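Local atomic coordinates of PrhC (PDB entry 5X9J), a protein that acts as an isomerase in the biosynthesis of paraherquonin, a highly congested hexacyclic fungal meroterpenoid. Residues Leu52-Cys63 / Ala139-Ala150. Numbering follows the deposited sequence.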
ATOM      1  N   LEU B  52       8.042  21.734  -2.119  1.00 35.66           N
ATOM      2  CA  LEU B  52       6.672  21.262  -2.270  1.00 33.94           C
ATOM      3  C   LEU B  52       6.004  20.936  -0.932  1.00 32.96           C
ATOM      4  O   LEU B  52       4.780  20.777  -0.881  1.00 32.14           O
ATOM      5  CB  LEU B  52       6.655  20.036  -3.188  1.00 32.65           C
ATOM      6  CG  LEU B  52       5.285  19.570  -3.684  1.00 33.14           C
ATOM      7  CD1 LEU B  52       4.629  20.658  -4.530  1.00 38.92           C
ATOM      8  CD2 LEU B  52       5.415  18.261  -4.457  1.00 34.84           C
ATOM      9  N   ARG B  53       6.768  20.848   0.149  1.00 33.38           N
ATOM     10  CA  ARG B  53       6.247  20.430   1.441  1.00 37.08           C
ATOM     11  C   ARG B  53       6.075  21.619   2.374  1.00 36.59           C
ATOM     12  O   ARG B  53       6.853  22.572   2.339  1.00 38.75           O
ATOM     13  CB  ARG B  53       7.187  19.419   2.091  1.00 30.93           C
ATOM     14  CG  ARG B  53       7.426  18.226   1.224  1.00 37.21           C
ATOM     15  CD  ARG B  53       8.445  17.313   1.836  1.00 39.03           C
ATOM     16  NE  ARG B  53       8.744  16.234   0.908  1.00 44.50           N
ATOM     17  CZ  ARG B  53       9.049  14.998   1.278  1.00 47.54           C
ATOM     18  NH1 ARG B  53       9.068  14.679   2.581  1.00 39.64           N
ATOM     19  NH2 ARG B  53       9.309  14.086   0.342  1.00 43.31           N
ATOM     20  N   THR B  54       5.053  21.545   3.222  1.00 37.05           N
ATOM     21  CA  THR B  54       4.996  22.452   4.359  1.00 35.69           C
ATOM     22  C   THR B  54       6.185  22.198   5.274  1.00 35.82           C
ATOM     23  O   THR B  54       6.826  21.142   5.225  1.00 33.04           O
ATOM     24  CB  THR B  54       3.702  22.258   5.138  1.00 36.83           C
ATOM     25  OG1 THR B  54       3.689  20.940   5.705  1.00 37.49           O
ATOM     26  CG2 THR B  54       2.513  22.412   4.217  1.00 34.92           C
ATOM     27  N   GLU B  55       6.482  23.185   6.128  1.00 36.60           N
ATOM     28  CA  GLU B  55       7.594  23.036   7.063  1.00 40.35           C
ATOM     29  C   GLU B  55       7.377  21.878   8.031  1.00 37.31           C
ATOM     30  O   GLU B  55       8.344  21.246   8.468  1.00 37.31           O
ATOM     31  CB  GLU B  55       7.815  24.333   7.850  1.00 47.29           C
ATOM     32  CG  GLU B  55       8.595  25.404   7.086  1.00 55.82           C
ATOM     33  CD  GLU B  55       9.306  26.389   8.010  1.00 66.66           C
ATOM     34  OE1 GLU B  55       9.349  26.136   9.240  1.00 63.80           O
ATOM     35  OE2 GLU B  55       9.822  27.413   7.502  1.00 68.38           O
ATOM     36  N   SER B  56       6.130  21.587   8.383  1.00 36.89           N
ATOM     37  CA  SER B  56       5.837  20.533   9.344  1.00 40.09           C
ATOM     38  C   SER B  56       5.494  19.199   8.677  1.00 37.82           C
ATOM     39  O   SER B  56       5.035  18.283   9.362  1.00 33.75           O
ATOM     40  CB  SER B  56       4.701  20.969  10.271  1.00 36.42           C
ATOM     41  OG  SER B  56       3.552  21.318   9.524  1.00 46.21           O
ATOM     42  N   CYS B  57       5.723  19.065   7.371  1.00 35.34           N
ATOM     43  CA  CYS B  57       5.350  17.844   6.665  1.00 32.85           C
ATOM     44  C   CYS B  57       6.046  16.628   7.265  1.00 29.01           C
ATOM     45  O   CYS B  57       7.241  16.655   7.558  1.00 31.40           O
ATOM     46  CB  CYS B  57       5.708  17.961   5.179  1.00 35.47           C
ATOM     47  SG  CYS B  57       5.123  16.557   4.167  1.00 33.30           S
ATOM     48  N   LEU B  58       5.296  15.548   7.428  1.00 29.39           N
ATOM     49  CA  LEU B  58       5.848  14.280   7.881  1.00 31.18           C
ATOM     50  C   LEU B  58       5.615  13.209   6.826  1.00 29.68           C
ATOM     51  O   LEU B  58       4.559  13.177   6.193  1.00 28.71           O
ATOM     52  CB  LEU B  58       5.212  13.848   9.210  1.00 32.51           C
ATOM     53  CG  LEU B  58       5.541  14.733  10.417  1.00 33.96           C
ATOM     54  CD1 LEU B  58       4.726  14.306  11.632  1.00 37.35           C
ATOM     55  CD2 LEU B  58       7.033  14.662  10.712  1.00 34.57           C
ATOM     56  N   THR B  59       6.599  12.325   6.657  1.00 27.99           N
ATOM     57  CA  THR B  59       6.509  11.167   5.775  1.00 31.58           C
ATOM     58  C   THR B  59       6.397   9.902   6.620  1.00 28.34           C
ATOM     59  O   THR B  59       7.256   9.645   7.469  1.00 30.12           O
ATOM     60  CB  THR B  59       7.734  11.071   4.857  1.00 34.43           C
ATOM     61  OG1 THR B  59       7.849  12.264   4.081  1.00 32.74           O
ATOM     62  CG2 THR B  59       7.603   9.867   3.909  1.00 32.18           C
ATOM     63  N   TYR B  60       5.357   9.117   6.379  1.00 27.83           N
ATOM     64  CA  TYR B  60       5.153   7.842   7.065  1.00 30.99           C
ATOM     65  C   TYR B  60       5.360   6.695   6.086  1.00 29.84           C
ATOM     66  O   TYR B  60       4.579   6.538   5.144  1.00 30.48           O
ATOM     67  CB  TYR B  60       3.744   7.741   7.648  1.00 29.06           C
ATOM     68  CG  TYR B  60       3.351   8.833   8.609  1.00 36.20           C
ATOM     69  CD1 TYR B  60       2.922  10.064   8.142  1.00 32.20           C
ATOM     70  CD2 TYR B  60       3.373   8.618   9.987  1.00 35.56           C
ATOM     71  CE1 TYR B  60       2.543  11.068   9.016  1.00 39.24           C
ATOM     72  CE2 TYR B  60       2.987   9.618  10.876  1.00 37.34           C
ATOM     73  CZ  TYR B  60       2.579  10.843  10.376  1.00 43.12           C
ATOM     74  OH  TYR B  60       2.196  11.856  11.227  1.00 51.53           O
ATOM     75  N   GLN B  61       6.377   5.881   6.321  1.00 27.44           N
ATOM     76  CA  GLN B  61       6.479   4.605   5.627  1.00 31.13           C
ATOM     77  C   GLN B  61       5.604   3.601   6.371  1.00 29.58           C
ATOM     78  O   GLN B  61       5.660   3.520   7.600  1.00 29.92           O
ATOM     79  CB  GLN B  61       7.934   4.132   5.577  1.00 30.49           C
ATOM     80  CG  GLN B  61       8.896   5.173   5.006  1.00 40.76           C
ATOM     81  CD  GLN B  61       8.689   5.400   3.521  1.00 47.67           C
ATOM     82  OE1 GLN B  61       8.621   6.541   3.050  1.00 51.73           O
ATOM     83  NE2 GLN B  61       8.589   4.309   2.769  1.00 50.47           N
ATOM     84  N   CYS B  62       4.789   2.848   5.636  1.00 26.21           N
ATOM     85  CA  CYS B  62       3.713   2.078   6.248  1.00 27.45           C
ATOM     86  C   CYS B  62       3.897   0.564   6.143  1.00 31.48           C
ATOM     87  O   CYS B  62       2.928  -0.178   6.312  1.00 34.57           O
ATOM     88  CB  CYS B  62       2.376   2.485   5.635  1.00 30.18           C
ATOM     89  SG  CYS B  62       1.925   4.202   6.002  1.00 33.84           S
ATOM     90  N   CYS B  63       5.104   0.081   5.863  1.00 27.41           N
ATOM     91  CA  CYS B  63       5.350  -1.351   5.935  1.00 25.62           C
ATOM     92  C   CYS B  63       6.009  -1.660   7.266  1.00 30.29           C
ATOM     93  O   CYS B  63       7.151  -1.230   7.497  1.00 31.04           O
ATOM     94  CB  CYS B  63       6.228  -1.824   4.778  1.00 28.90           C
ATOM     95  SG  CYS B  63       5.404  -1.647   3.171  1.00 36.32           S
ATOM     96  N   ALA B 139      -1.668  23.534  -2.893  1.00 38.45           N
ATOM     97  CA  ALA B 139      -0.384  23.894  -3.473  1.00 40.20           C
ATOM     98  C   ALA B 139       0.785  23.181  -2.818  1.00 38.61           C
ATOM     99  O   ALA B 139       1.837  23.045  -3.451  1.00 36.11           O
ATOM    100  CB  ALA B 139      -0.158  25.406  -3.391  1.00 42.89           C
ATOM    101  N   LEU B 140       0.630  22.710  -1.582  1.00 35.18           N
ATOM    102  CA  LEU B 140       1.729  22.084  -0.867  1.00 34.49           C
ATOM    103  C   LEU B 140       1.292  20.740  -0.297  1.00 32.96           C
ATOM    104  O   LEU B 140       0.104  20.464  -0.122  1.00 32.23           O
ATOM    105  CB  LEU B 140       2.242  22.983   0.262  1.00 35.40           C
ATOM    106  CG  LEU B 140       2.863  24.314  -0.170  1.00 38.03           C
ATOM    107  CD1 LEU B 140       2.966  25.249   1.021  1.00 40.96           C
ATOM    108  CD2 LEU B 140       4.236  24.082  -0.762  1.00 37.15           C
ATOM    109  N   VAL B 141       2.277  19.912   0.015  1.00 30.97           N
ATOM    110  CA  VAL B 141       2.041  18.616   0.633  1.00 34.57           C
ATOM    111  C   VAL B 141       2.331  18.748   2.121  1.00 34.34           C
ATOM    112  O   VAL B 141       3.414  19.204   2.511  1.00 32.02           O
ATOM    113  CB  VAL B 141       2.907  17.523  -0.020  1.00 32.81           C
ATOM    114  CG1 VAL B 141       2.764  16.227   0.739  1.00 29.12           C
ATOM    115  CG2 VAL B 141       2.510  17.340  -1.509  1.00 29.10           C
ATOM    116  N   ASP B 142       1.361  18.368   2.954  1.00 32.95           N
ATOM    117  CA  ASP B 142       1.500  18.458   4.405  1.00 35.05           C
ATOM    118  C   ASP B 142       1.654  17.097   5.072  1.00 36.31           C
ATOM    119  O   ASP B 142       2.048  17.037   6.245  1.00 39.65           O
ATOM    120  CB  ASP B 142       0.289  19.202   5.005  1.00 36.61           C
ATOM    121  CG  ASP B 142       0.440  19.502   6.505  1.00 42.28           C
ATOM    122  OD1 ASP B 142       1.522  19.952   6.955  1.00 38.49           O
ATOM    123  OD2 ASP B 142      -0.543  19.273   7.244  1.00 50.26           O
ATOM    124  N   GLY B 143       1.363  16.011   4.360  1.00 33.18           N
ATOM    125  CA  GLY B 143       1.549  14.670   4.874  1.00 29.40           C
ATOM    126  C   GLY B 143       1.716  13.667   3.746  1.00 26.63           C
ATOM    127  O   GLY B 143       1.087  13.798   2.695  1.00 26.73           O
ATOM    128  N   ILE B 144       2.577  12.672   3.951  1.00 26.48           N
ATOM    129  CA  ILE B 144       2.867  11.645   2.955  1.00 28.32           C
ATOM    130  C   ILE B 144       2.835  10.295   3.655  1.00 26.15           C
ATOM    131  O   ILE B 144       3.517  10.102   4.665  1.00 26.31           O
ATOM    132  CB  ILE B 144       4.245  11.855   2.293  1.00 26.53           C
ATOM    133  CG1 ILE B 144       4.333  13.238   1.652  1.00 27.71           C
ATOM    134  CG2 ILE B 144       4.532  10.752   1.258  1.00 25.45           C
ATOM    135  CD1 ILE B 144       5.768  13.738   1.467  1.00 33.03           C
ATOM    136  N   TRP B 145       2.039   9.370   3.124  1.00 24.34           N
ATOM    137  CA  TRP B 145       2.051   7.975   3.545  1.00 27.81           C
ATOM    138  C   TRP B 145       2.466   7.140   2.347  1.00 25.71           C
ATOM    139  O   TRP B 145       1.939   7.336   1.246  1.00 26.16           O
ATOM    140  CB  TRP B 145       0.673   7.534   4.051  1.00 26.21           C
ATOM    141  CG  TRP B 145       0.243   8.275   5.289  1.00 29.41           C
ATOM    142  CD1 TRP B 145       0.297   7.823   6.582  1.00 26.85           C
ATOM    143  CD2 TRP B 145      -0.287   9.610   5.349  1.00 26.40           C
ATOM    144  NE1 TRP B 145      -0.174   8.800   7.439  1.00 24.48           N
ATOM    145  CE2 TRP B 145      -0.543   9.899   6.710  1.00 31.93           C
ATOM    146  CE3 TRP B 145      -0.572  10.586   4.387  1.00 25.64           C
ATOM    147  CZ2 TRP B 145      -1.067  11.126   7.131  1.00 30.56           C
ATOM    148  CZ3 TRP B 145      -1.098  11.800   4.802  1.00 28.71           C
ATOM    149  CH2 TRP B 145      -1.340  12.060   6.168  1.00 30.10           C
ATOM    150  N   GLU B 146       3.396   6.217   2.548  1.00 24.54           N
ATOM    151  CA  GLU B 146       3.867   5.395   1.444  1.00 31.44           C
ATOM    152  C   GLU B 146       3.811   3.922   1.802  1.00 27.76           C
ATOM    153  O   GLU B 146       4.289   3.516   2.864  1.00 28.93           O
ATOM    154  CB  GLU B 146       5.297   5.757   1.027  1.00 33.68           C
ATOM    155  CG  GLU B 146       5.810   4.809  -0.062  1.00 42.23           C
ATOM    156  CD  GLU B 146       7.205   5.143  -0.600  1.00 52.18           C
ATOM    157  OE1 GLU B 146       7.295   5.442  -1.814  1.00 54.37           O
ATOM    158  OE2 GLU B 146       8.198   5.083   0.174  1.00 54.21           O
ATOM    159  N   PHE B 147       3.238   3.133   0.906  1.00 25.64           N
ATOM    160  CA  PHE B 147       3.329   1.682   0.918  1.00 28.09           C
ATOM    161  C   PHE B 147       4.182   1.242  -0.255  1.00 31.24           C
ATOM    162  O   PHE B 147       4.052   1.779  -1.354  1.00 34.08           O
ATOM    163  CB  PHE B 147       1.959   1.031   0.773  1.00 31.64           C
ATOM    164  CG  PHE B 147       1.083   1.226   1.944  1.00 33.75           C
ATOM    165  CD1 PHE B 147       0.444   2.439   2.148  1.00 33.98           C
ATOM    166  CD2 PHE B 147       0.897   0.194   2.849  1.00 31.70           C
ATOM    167  CE1 PHE B 147      -0.375   2.626   3.254  1.00 36.94           C
ATOM    168  CE2 PHE B 147       0.083   0.361   3.945  1.00 36.27           C
ATOM    169  CZ  PHE B 147      -0.556   1.583   4.153  1.00 35.01           C
ATOM    170  N   PHE B 148       5.038   0.258  -0.037  1.00 27.40           N
ATOM    171  CA  PHE B 148       5.878  -0.240  -1.112  1.00 28.24           C
ATOM    172  C   PHE B 148       5.942  -1.743  -0.947  1.00 27.78           C
ATOM    173  O   PHE B 148       5.473  -2.287   0.052  1.00 25.99           O
ATOM    174  CB  PHE B 148       7.285   0.388  -1.065  1.00 25.83           C
ATOM    175  CG  PHE B 148       7.921   0.288   0.291  1.00 30.67           C
ATOM    176  CD1 PHE B 148       7.693   1.262   1.249  1.00 34.23           C
ATOM    177  CD2 PHE B 148       8.683  -0.817   0.634  1.00 27.95           C
ATOM    178  CE1 PHE B 148       8.241   1.150   2.513  1.00 38.52           C
ATOM    179  CE2 PHE B 148       9.228  -0.940   1.889  1.00 29.33           C
ATOM    180  CZ  PHE B 148       9.018   0.047   2.835  1.00 33.18           C
ATOM    181  N   ASP B 149       6.522  -2.422  -1.928  1.00 24.16           N
ATOM    182  CA  ASP B 149       6.727  -3.860  -1.803  1.00 24.22           C
ATOM    183  C   ASP B 149       7.946  -4.075  -0.928  1.00 24.42           C
ATOM    184  O   ASP B 149       9.076  -3.750  -1.321  1.00 23.14           O
ATOM    185  CB  ASP B 149       6.893  -4.519  -3.168  1.00 26.60           C
ATOM    186  CG  ASP B 149       6.947  -6.043  -3.075  1.00 26.65           C
ATOM    187  OD1 ASP B 149       6.115  -6.694  -3.735  1.00 31.44           O
ATOM    188  OD2 ASP B 149       7.809  -6.581  -2.343  1.00 26.50           O
ATOM    189  N   ALA B 150       7.720  -4.615   0.268  1.00 21.48           N
ATOM    190  CA  ALA B 150       8.794  -4.733   1.238  1.00 22.44           C
ATOM    191  C   ALA B 150       9.798  -5.801   0.833  1.00 24.64           C
ATOM    192  O   ALA B 150      10.960  -5.743   1.250  1.00 22.73           O
ATOM    193  CB  ALA B 150       8.219  -5.037   2.628  1.00 23.81           C
TER
HETATM  194  O   HOH W   1       2.561  17.996   9.499  1.00 50.08           O
HETATM  195  O   HOH W   2       2.271  15.908   8.433  1.00 40.49           O
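Y60 and W145 share nearly the same first torsion (chi1 -57° and -64°), which leans both rings the same way from neighbouring parallel strands. Their planes lie 4° apart but are slid past each other, with Y60 CD1 3.4 Å from W145 NE1 over the indole face. On the opposite sheet face, Q61 bends at chi2 while E146 reaches out extended, and Q61 NE2 donates to the anti lone pair of E146 OE2 at 2.7 Å. The acceptor lies in the amide plane, with the carboxylate turned nearly perpendicular to it. Also on this face, I144 CD1 sits centrally over the R53 guanidinium, 3.5 Å from CZ.

Between the two sets of side chains, strand 57-61 runs parallel to 141-148, whose other edge pairs with strand 124-134. Y60 N bonds to I144 O at 2.7 Å, and Y60 O receives E146 N. The ladder is interrupted where the chain turns at E55 and S56 and where D142 and G143 form a classic beta bulge against Q133; here T54 OG1 donates to D142 OD1 (2.7 Å), and a water links D142 O to L58 N.

Past the strand, C62 CB rests on the F147 ring, 3.4 Å from CZ, and C63 SG stands over the centre of the F148 ring. With an alanine at F147, C62 CB is likely to lose its aromatic floor, and packing against L129 of the second subunit to be disturbed. Hydrogen bonds and a bridging water thus hold the interrupted end by the bulge, whereas ring and sulfur contacts pack the end beside the second subunit, where changes would probably be felt at the dimer interface.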